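Local coordinates for nitrite oxidoreductase subunit A (Kuenenia stuttgartiensis, PDB 7B04), which is a molybdopterin oxidoreductase subunit, similar to the NarG family of such subunits, holding a molybdenum atom, pterin guanylate cofactors and an iron-sulfur cluster, at residues 201-213 with 621-635. Sequence-based numbering, arbitrary orientation.
Sequences LIDQGYPKEMVDR and ERPLIVNTPKYGRKV
Y206, in the turn between helices 195-204 and 208-213, gives its hydroxyl to E621: OH lies 3.0 Å from OE2, which it meets from above the carboxylate plane. The other oxygen of E621 accepts the backbone N-H of T646, so a partly buried contact has both carboxylate oxygens satisfied. A tyrosine suits this place because its phenol supplies both the donor and a carbon edge for the glutamate chain, Y206 CE1 to E621 CG 3.4 Å.

R622 bends at chi2 (-68°), turning NH1 back onto its own neighbour's carbonyl, E621 O, at 2.8 Å and 165°. A water between R622 NH2 and Q204 O may bridge the two, but it sits too close to NH2 to be trusted. G205 O lies over one guanidinium face, at a poor angle for a hydrogen bond to NH2. G205 itself takes positive phi to leave the helix.

Between the polar groups, P207, the N-cap residue of helix 208-213, packs its rigid ring on P623 and I625 CD1. The aliphatic part of R622 also lies against this ring, P207 CD to R622 CD 3.6 Å, which suits a long arginine. M210 SD rests 3.5 Å from P623 CD. Farther along, at hairpin strand 633-635, E209 OE1 forms a salt bridge with R633 NH2 at 3.1 Å, carboxylate and guanidinium planes 46° apart.

The chemistry thus implies that loop 205-207 and the first turn of helix 208-213 are joined to the 625-635 hairpin and its lead-in by one hydrogen bond (and perhaps a water bridge) at one end, a charge pair at the other and apolar contacts between.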
ATOM      1  N   LEU B 201      18.272 -17.021 -38.317  1.00 30.21           N
ATOM      2  CA  LEU B 201      18.602 -16.413 -37.037  1.00 34.22           C
ATOM      3  C   LEU B 201      20.011 -15.840 -37.044  1.00 35.19           C
ATOM      4  O   LEU B 201      20.282 -14.853 -36.353  1.00 40.20           O
ATOM      5  CB  LEU B 201      18.441 -17.442 -35.925  1.00 37.87           C
ATOM      6  CG  LEU B 201      16.989 -17.865 -35.731  1.00 36.66           C
ATOM      7  CD1 LEU B 201      16.921 -19.056 -34.828  1.00 34.13           C
ATOM      8  CD2 LEU B 201      16.183 -16.722 -35.150  1.00 37.80           C
ATOM      9  N   ILE B 202      20.919 -16.448 -37.810  1.00 43.59           N
ATOM     10  CA  ILE B 202      22.252 -15.880 -37.963  1.00 49.18           C
ATOM     11  C   ILE B 202      22.201 -14.634 -38.840  1.00 45.07           C
ATOM     12  O   ILE B 202      22.982 -13.694 -38.643  1.00 43.90           O
ATOM     13  CB  ILE B 202      23.211 -16.944 -38.535  1.00 44.31           C
ATOM     14  CG1 ILE B 202      23.418 -18.076 -37.526  1.00 42.16           C
ATOM     15  CG2 ILE B 202      24.549 -16.328 -38.920  1.00 43.97           C
ATOM     16  CD1 ILE B 202      24.147 -17.650 -36.271  1.00 36.55           C
ATOM     17  N   ASP B 203      21.261 -14.582 -39.786  1.00 41.91           N
ATOM     18  CA  ASP B 203      21.113 -13.391 -40.615  1.00 47.80           C
ATOM     19  C   ASP B 203      20.536 -12.220 -39.830  1.00 44.96           C
ATOM     20  O   ASP B 203      20.788 -11.061 -40.176  1.00 45.87           O
ATOM     21  CB  ASP B 203      20.228 -13.699 -41.823  1.00 41.71           C
ATOM     22  CG  ASP B 203      20.885 -14.653 -42.801  1.00 50.13           C
ATOM     23  OD1 ASP B 203      22.131 -14.658 -42.885  1.00 56.85           O
ATOM     24  OD2 ASP B 203      20.153 -15.397 -43.488  1.00 53.62           O
ATOM     25  N   GLN B 204      19.766 -12.496 -38.779  1.00 38.14           N
ATOM     26  CA  GLN B 204      19.179 -11.436 -37.969  1.00 40.90           C
ATOM     27  C   GLN B 204      20.130 -10.890 -36.913  1.00 41.73           C
ATOM     28  O   GLN B 204      19.846  -9.832 -36.339  1.00 47.83           O
ATOM     29  CB  GLN B 204      17.893 -11.937 -37.311  1.00 40.38           C
ATOM     30  CG  GLN B 204      16.795 -12.256 -38.313  1.00 37.23           C
ATOM     31  CD  GLN B 204      15.559 -12.833 -37.662  1.00 48.38           C
ATOM     32  OE1 GLN B 204      15.512 -13.013 -36.447  1.00 57.77           O
ATOM     33  NE2 GLN B 204      14.549 -13.132 -38.471  1.00 51.36           N
ATOM     34  N   GLY B 205      21.235 -11.575 -36.633  1.00 35.94           N
ATOM     35  CA  GLY B 205      22.244 -11.067 -35.729  1.00 34.35           C
ATOM     36  C   GLY B 205      22.388 -11.802 -34.415  1.00 33.70           C
ATOM     37  O   GLY B 205      23.162 -11.354 -33.561  1.00 36.04           O
ATOM     38  N   TYR B 206      21.681 -12.908 -34.222  1.00 43.01           N
ATOM     39  CA  TYR B 206      21.791 -13.645 -32.973  1.00 41.97           C
ATOM     40  C   TYR B 206      23.122 -14.394 -32.918  1.00 41.91           C
ATOM     41  O   TYR B 206      23.594 -14.900 -33.941  1.00 43.95           O
ATOM     42  CB  TYR B 206      20.631 -14.628 -32.825  1.00 41.48           C
ATOM     43  CG  TYR B 206      19.282 -13.967 -32.663  1.00 43.70           C
ATOM     44  CD1 TYR B 206      18.868 -13.480 -31.430  1.00 41.63           C
ATOM     45  CD2 TYR B 206      18.418 -13.831 -33.743  1.00 45.63           C
ATOM     46  CE1 TYR B 206      17.636 -12.877 -31.278  1.00 41.33           C
ATOM     47  CE2 TYR B 206      17.182 -13.228 -33.599  1.00 46.64           C
ATOM     48  CZ  TYR B 206      16.797 -12.753 -32.364  1.00 50.31           C
ATOM     49  OH  TYR B 206      15.568 -12.151 -32.214  1.00 46.99           O
ATOM     50  N   PRO B 207      23.752 -14.471 -31.746  1.00 32.55           N
ATOM     51  CA  PRO B 207      25.014 -15.211 -31.628  1.00 41.15           C
ATOM     52  C   PRO B 207      24.844 -16.685 -31.964  1.00 39.75           C
ATOM     53  O   PRO B 207      23.762 -17.259 -31.823  1.00 36.17           O
ATOM     54  CB  PRO B 207      25.403 -15.016 -30.157  1.00 36.59           C
ATOM     55  CG  PRO B 207      24.665 -13.789 -29.724  1.00 33.46           C
ATOM     56  CD  PRO B 207      23.374 -13.819 -30.482  1.00 35.13           C
ATOM     57  N   LYS B 208      25.941 -17.295 -32.424  1.00 39.86           N
ATOM     58  CA  LYS B 208      25.911 -18.708 -32.784  1.00 42.57           C
ATOM     59  C   LYS B 208      25.637 -19.585 -31.571  1.00 40.01           C
ATOM     60  O   LYS B 208      25.025 -20.652 -31.700  1.00 40.88           O
ATOM     61  CB  LYS B 208      27.251 -19.102 -33.415  1.00 49.00           C
ATOM     62  CG  LYS B 208      27.219 -20.230 -34.437  1.00 49.03           C
ATOM     63  CD  LYS B 208      28.410 -21.166 -34.234  1.00 46.25           C
ATOM     64  CE  LYS B 208      28.324 -22.417 -35.089  1.00 45.71           C
ATOM     65  NZ  LYS B 208      27.183 -23.295 -34.749  1.00 46.37           N
ATOM     66  N   GLU B 209      26.076 -19.150 -30.388  1.00 35.60           N
ATOM     67  CA  GLU B 209      25.821 -19.904 -29.167  1.00 37.93           C
ATOM     68  C   GLU B 209      24.331 -19.983 -28.852  1.00 35.25           C
ATOM     69  O   GLU B 209      23.844 -21.018 -28.383  1.00 36.03           O
ATOM     70  CB  GLU B 209      26.587 -19.272 -28.003  1.00 31.90           C
ATOM     71  CG  GLU B 209      28.101 -19.364 -28.140  1.00 31.83           C
ATOM     72  CD  GLU B 209      28.684 -18.259 -29.004  1.00 39.26           C
ATOM     73  OE1 GLU B 209      27.917 -17.378 -29.444  1.00 43.95           O
ATOM     74  OE2 GLU B 209      29.910 -18.273 -29.245  1.00 33.86           O
ATOM     75  N   MET B 210      23.590 -18.901 -29.104  1.00 36.09           N
ATOM     76  CA  MET B 210      22.148 -18.927 -28.870  1.00 40.82           C
ATOM     77  C   MET B 210      21.421 -19.773 -29.906  1.00 36.80           C
ATOM     78  O   MET B 210      20.368 -20.347 -29.606  1.00 39.15           O
ATOM     79  CB  MET B 210      21.586 -17.507 -28.864  1.00 41.99           C
ATOM     80  CG  MET B 210      22.013 -16.677 -27.669  1.00 38.70           C
ATOM     81  SD  MET B 210      21.314 -15.019 -27.725  1.00 37.66           S
ATOM     82  CE  MET B 210      19.588 -15.367 -27.399  1.00 42.25           C
ATOM     83  N   VAL B 211      21.963 -19.867 -31.118  1.00 33.38           N
ATOM     84  CA  VAL B 211      21.319 -20.667 -32.153  1.00 35.16           C
ATOM     85  C   VAL B 211      21.643 -22.143 -31.966  1.00 42.42           C
ATOM     86  O   VAL B 211      20.799 -23.012 -32.209  1.00 36.64           O
ATOM     87  CB  VAL B 211      21.732 -20.158 -33.547  1.00 31.80           C
ATOM     88  CG1 VAL B 211      21.080 -20.993 -34.639  1.00 25.45           C
ATOM     89  CG2 VAL B 211      21.363 -18.690 -33.707  1.00 39.50           C
ATOM     90  N   ASP B 212      22.871 -22.451 -31.533  1.00 42.00           N
ATOM     91  CA  ASP B 212      23.232 -23.837 -31.252  1.00 38.73           C
ATOM     92  C   ASP B 212      22.482 -24.391 -30.046  1.00 39.88           C
ATOM     93  O   ASP B 212      22.226 -25.599 -29.985  1.00 47.29           O
ATOM     94  CB  ASP B 212      24.741 -23.952 -31.039  1.00 47.91           C
ATOM     95  CG  ASP B 212      25.524 -23.677 -32.302  1.00 46.34           C
ATOM     96  OD1 ASP B 212      24.976 -23.889 -33.406  1.00 46.90           O
ATOM     97  OD2 ASP B 212      26.691 -23.246 -32.194  1.00 39.74           O
ATOM     98  N   ARG B 213      22.123 -23.538 -29.082  1.00 39.34           N
ATOM     99  CA  ARG B 213      21.349 -24.011 -27.937  1.00 33.97           C
ATOM    100  C   ARG B 213      19.992 -24.526 -28.382  1.00 29.03           C
ATOM    101  O   ARG B 213      19.416 -25.417 -27.743  1.00 32.25           O
ATOM    102  CB  ARG B 213      21.191 -22.892 -26.904  1.00 29.85           C
ATOM    103  CG  ARG B 213      20.748 -23.376 -25.528  1.00 32.15           C
ATOM    104  CD  ARG B 213      21.903 -24.042 -24.801  1.00 44.86           C
ATOM    105  NE  ARG B 213      21.477 -24.892 -23.692  1.00 42.11           N
ATOM    106  CZ  ARG B 213      21.258 -24.455 -22.456  1.00 39.38           C
ATOM    107  NH1 ARG B 213      20.883 -25.302 -21.509  1.00 35.09           N
ATOM    108  NH2 ARG B 213      21.406 -23.171 -22.166  1.00 38.77           N
ATOM    109  N   GLU B 621      18.572  -9.375 -25.837  1.00 44.86           N
ATOM    110  CA  GLU B 621      18.592 -10.736 -26.375  1.00 38.23           C
ATOM    111  C   GLU B 621      20.011 -11.216 -26.688  1.00 38.18           C
ATOM    112  O   GLU B 621      20.254 -11.877 -27.698  1.00 37.71           O
ATOM    113  CB  GLU B 621      17.697 -10.830 -27.610  1.00 29.22           C
ATOM    114  CG  GLU B 621      17.253 -12.229 -27.928  1.00 44.97           C
ATOM    115  CD  GLU B 621      15.787 -12.296 -28.239  1.00 41.55           C
ATOM    116  OE1 GLU B 621      15.070 -12.921 -27.444  1.00 37.72           O
ATOM    117  OE2 GLU B 621      15.353 -11.719 -29.258  1.00 50.77           O
ATOM    118  N   ARG B 622      20.961 -10.877 -25.818  1.00 37.60           N
ATOM    119  CA  ARG B 622      22.348 -11.300 -25.980  1.00 35.12           C
ATOM    120  C   ARG B 622      22.909 -11.788 -24.651  1.00 39.33           C
ATOM    121  O   ARG B 622      22.559 -11.240 -23.594  1.00 38.22           O
ATOM    122  CB  ARG B 622      23.226 -10.167 -26.532  1.00 36.94           C
ATOM    123  CG  ARG B 622      22.724  -9.576 -27.847  1.00 45.26           C
ATOM    124  CD  ARG B 622      22.836 -10.575 -28.992  1.00 41.25           C
ATOM    125  NE  ARG B 622      22.499  -9.977 -30.282  1.00 39.53           N
ATOM    126  CZ  ARG B 622      21.281  -9.977 -30.815  1.00 49.44           C
ATOM    127  NH1 ARG B 622      20.271 -10.550 -30.172  1.00 43.85           N
ATOM    128  NH2 ARG B 622      21.071  -9.407 -31.993  1.00 50.75           N
ATOM    129  N   PRO B 623      23.760 -12.809 -24.661  1.00 40.35           N
ATOM    130  CA  PRO B 623      24.499 -13.182 -23.450  1.00 33.17           C
ATOM    131  C   PRO B 623      25.626 -12.186 -23.196  1.00 33.82           C
ATOM    132  O   PRO B 623      25.859 -11.262 -23.974  1.00 40.12           O
ATOM    133  CB  PRO B 623      25.050 -14.574 -23.782  1.00 34.05           C
ATOM    134  CG  PRO B 623      24.266 -15.038 -24.978  1.00 37.11           C
ATOM    135  CD  PRO B 623      23.958 -13.789 -25.739  1.00 35.95           C
ATOM    136  N   LEU B 624      26.337 -12.391 -22.088  1.00 39.24           N
ATOM    137  CA  LEU B 624      27.475 -11.536 -21.758  1.00 41.89           C
ATOM    138  C   LEU B 624      28.651 -11.970 -22.617  1.00 47.61           C
ATOM    139  O   LEU B 624      29.392 -12.895 -22.287  1.00 48.94           O
ATOM    140  CB  LEU B 624      27.813 -11.607 -20.274  1.00 43.51           C
ATOM    141  CG  LEU B 624      29.115 -10.931 -19.817  1.00 41.14           C
ATOM    142  CD1 LEU B 624      29.178  -9.474 -20.240  1.00 37.43           C
ATOM    143  CD2 LEU B 624      29.273 -11.048 -18.313  1.00 40.44           C
ATOM    144  N   ILE B 625      28.813 -11.290 -23.745  1.00 45.68           N
ATOM    145  CA  ILE B 625      29.944 -11.489 -24.636  1.00 43.97           C
ATOM    146  C   ILE B 625      30.632 -10.145 -24.784  1.00 50.61           C
ATOM    147  O   ILE B 625      30.003  -9.166 -25.213  1.00 58.33           O
ATOM    148  CB  ILE B 625      29.515 -12.024 -26.010  1.00 35.67           C
ATOM    149  CG1 ILE B 625      28.596 -13.239 -25.868  1.00 39.13           C
ATOM    150  CG2 ILE B 625      30.743 -12.366 -26.848  1.00 41.93           C
ATOM    151  CD1 ILE B 625      27.801 -13.530 -27.118  1.00 42.22           C
ATOM    152  N   VAL B 626      31.913 -10.091 -24.440  1.00 40.49           N
ATOM    153  CA  VAL B 626      32.679  -8.859 -24.526  1.00 46.17           C
ATOM    154  C   VAL B 626      33.890  -9.168 -25.392  1.00 46.88           C
ATOM    155  O   VAL B 626      34.492 -10.247 -25.290  1.00 44.65           O
ATOM    156  CB  VAL B 626      33.086  -8.285 -23.150  1.00 50.16           C
ATOM    157  CG1 VAL B 626      34.070  -9.190 -22.441  1.00 50.44           C
ATOM    158  CG2 VAL B 626      33.675  -6.899 -23.320  1.00 47.48           C
ATOM    159  N   ASN B 627      34.241  -8.221 -26.258  1.00 51.46           N
ATOM    160  CA  ASN B 627      35.368  -8.393 -27.171  1.00 48.21           C
ATOM    161  C   ASN B 627      36.617  -7.874 -26.458  1.00 45.96           C
ATOM    162  O   ASN B 627      37.072  -6.735 -26.627  1.00 50.98           O
ATOM    163  CB  ASN B 627      35.087  -7.707 -28.496  1.00 45.19           C
ATOM    164  CG  ASN B 627      34.045  -8.450 -29.334  1.00 55.14           C
ATOM    165  OD1 ASN B 627      33.916  -9.670 -29.248  1.00 54.62           O
ATOM    166  ND2 ASN B 627      33.290  -7.706 -30.138  1.00 55.75           N
ATOM    167  N   THR B 628      37.163  -8.760 -25.628  1.00 45.82           N
ATOM    168  CA  THR B 628      38.293  -8.427 -24.791  1.00 52.84           C
ATOM    169  C   THR B 628      39.518  -8.113 -25.635  1.00 57.54           C
ATOM    170  O   THR B 628      39.729  -8.732 -26.685  1.00 55.41           O
ATOM    171  CB  THR B 628      38.631  -9.581 -23.854  1.00 51.09           C
ATOM    172  OG1 THR B 628      37.557 -10.527 -23.845  1.00 53.34           O
ATOM    173  CG2 THR B 628      38.832  -9.057 -22.526  1.00 51.81           C
ATOM    174  N   PRO B 629      40.310  -7.112 -25.248  1.00 57.49           N
ATOM    175  CA  PRO B 629      41.575  -6.934 -25.971  1.00 62.75           C
ATOM    176  C   PRO B 629      42.618  -7.988 -25.641  1.00 61.36           C
ATOM    177  O   PRO B 629      43.411  -8.345 -26.518  1.00 65.18           O
ATOM    178  CB  PRO B 629      42.033  -5.542 -25.532  1.00 49.18           C
ATOM    179  CG  PRO B 629      41.443  -5.364 -24.183  1.00 41.14           C
ATOM    180  CD  PRO B 629      40.107  -6.062 -24.218  1.00 51.57           C
ATOM    181  N   LYS B 630      42.567  -8.595 -24.449  1.00 50.32           N
ATOM    182  CA  LYS B 630      43.605  -9.561 -24.079  1.00 46.46           C
ATOM    183  C   LYS B 630      43.360 -10.937 -24.692  1.00 54.47           C
ATOM    184  O   LYS B 630      44.295 -11.579 -25.188  1.00 55.92           O
ATOM    185  CB  LYS B 630      43.726  -9.674 -22.556  1.00 44.62           C
ATOM    186  CG  LYS B 630      45.042 -10.311 -22.092  1.00 40.51           C
ATOM    187  CD  LYS B 630      45.037 -10.571 -20.583  1.00 43.09           C
ATOM    188  CE  LYS B 630      45.679  -9.448 -19.787  1.00 49.25           C
ATOM    189  NZ  LYS B 630      46.018  -9.889 -18.398  1.00 43.58           N
ATOM    190  N   TYR B 631      42.124 -11.422 -24.643  1.00 52.47           N
ATOM    191  CA  TYR B 631      41.793 -12.736 -25.179  1.00 42.76           C
ATOM    192  C   TYR B 631      40.626 -12.636 -26.145  1.00 45.84           C
ATOM    193  O   TYR B 631      39.674 -13.420 -26.091  1.00 51.29           O
ATOM    194  CB  TYR B 631      41.413 -13.746 -24.108  1.00 44.64           C
ATOM    195  CG  TYR B 631      42.155 -13.675 -22.795  1.00 53.46           C
ATOM    196  CD1 TYR B 631      43.182 -14.567 -22.515  1.00 47.13           C
ATOM    197  CD2 TYR B 631      41.791 -12.763 -21.815  1.00 56.74           C
ATOM    198  CE1 TYR B 631      43.844 -14.531 -21.311  1.00 48.40           C
ATOM    199  CE2 TYR B 631      42.446 -12.721 -20.611  1.00 57.37           C
ATOM    200  CZ  TYR B 631      43.474 -13.605 -20.361  1.00 50.21           C
ATOM    201  OH  TYR B 631      44.127 -13.553 -19.151  1.00 51.81           O
ATOM    202  N   GLY B 632      40.714 -11.687 -27.075  1.00 46.08           N
ATOM    203  CA  GLY B 632      39.670 -11.422 -28.054  1.00 54.39           C
ATOM    204  C   GLY B 632      38.237 -11.560 -27.574  1.00 51.93           C
ATOM    205  O   GLY B 632      37.907 -11.172 -26.451  1.00 50.65           O
ATOM    206  N   ARG B 633      37.375 -12.122 -28.417  1.00 43.47           N
ATOM    207  CA  ARG B 633      35.975 -12.330 -28.060  1.00 37.35           C
ATOM    208  C   ARG B 633      35.857 -13.469 -27.055  1.00 44.18           C
ATOM    209  O   ARG B 633      36.096 -14.633 -27.391  1.00 51.88           O
ATOM    210  CB  ARG B 633      35.155 -12.619 -29.313  1.00 40.87           C
ATOM    211  CG  ARG B 633      33.688 -12.926 -29.057  1.00 43.13           C
ATOM    212  CD  ARG B 633      33.401 -14.414 -29.196  1.00 47.00           C
ATOM    213  NE  ARG B 633      31.986 -14.725 -29.020  1.00 48.66           N
ATOM    214  CZ  ARG B 633      31.077 -14.644 -29.987  1.00 49.58           C
ATOM    215  NH1 ARG B 633      31.435 -14.262 -31.206  1.00 47.46           N
ATOM    216  NH2 ARG B 633      29.811 -14.947 -29.737  1.00 42.83           N
ATOM    217  N   LYS B 634      35.499 -13.135 -25.817  1.00 44.09           N
ATOM    218  CA  LYS B 634      35.303 -14.112 -24.756  1.00 49.00           C
ATOM    219  C   LYS B 634      33.849 -14.087 -24.308  1.00 49.80           C
ATOM    220  O   LYS B 634      33.252 -13.013 -24.171  1.00 53.97           O
ATOM    221  CB  LYS B 634      36.224 -13.831 -23.564  1.00 43.75           C
ATOM    222  CG  LYS B 634      36.059 -14.806 -22.406  1.00 43.10           C
ATOM    223  CD  LYS B 634      37.085 -14.553 -21.315  1.00 49.78           C
ATOM    224  CE  LYS B 634      36.801 -15.400 -20.083  1.00 55.00           C
ATOM    225  NZ  LYS B 634      36.949 -16.857 -20.355  1.00 43.03           N
ATOM    226  N   VAL B 635      33.276 -15.265 -24.086  1.00 51.70           N
ATOM    227  CA  VAL B 635      31.911 -15.381 -23.585  1.00 46.84           C
ATOM    228  C   VAL B 635      31.990 -15.736 -22.103  1.00 46.79           C
ATOM    229  O   VAL B 635      32.660 -16.701 -21.713  1.00 48.88           O
ATOM    230  CB  VAL B 635      31.077 -16.390 -24.404  1.00 38.50           C
ATOM    231  CG1 VAL B 635      31.251 -16.128 -25.893  1.00 31.49           C
ATOM    232  CG2 VAL B 635      31.409 -17.852 -24.085  1.00 52.65           C
TER
HETATM  233  O   HOH W   1      19.301 -10.139 -33.465  1.00 35.12           O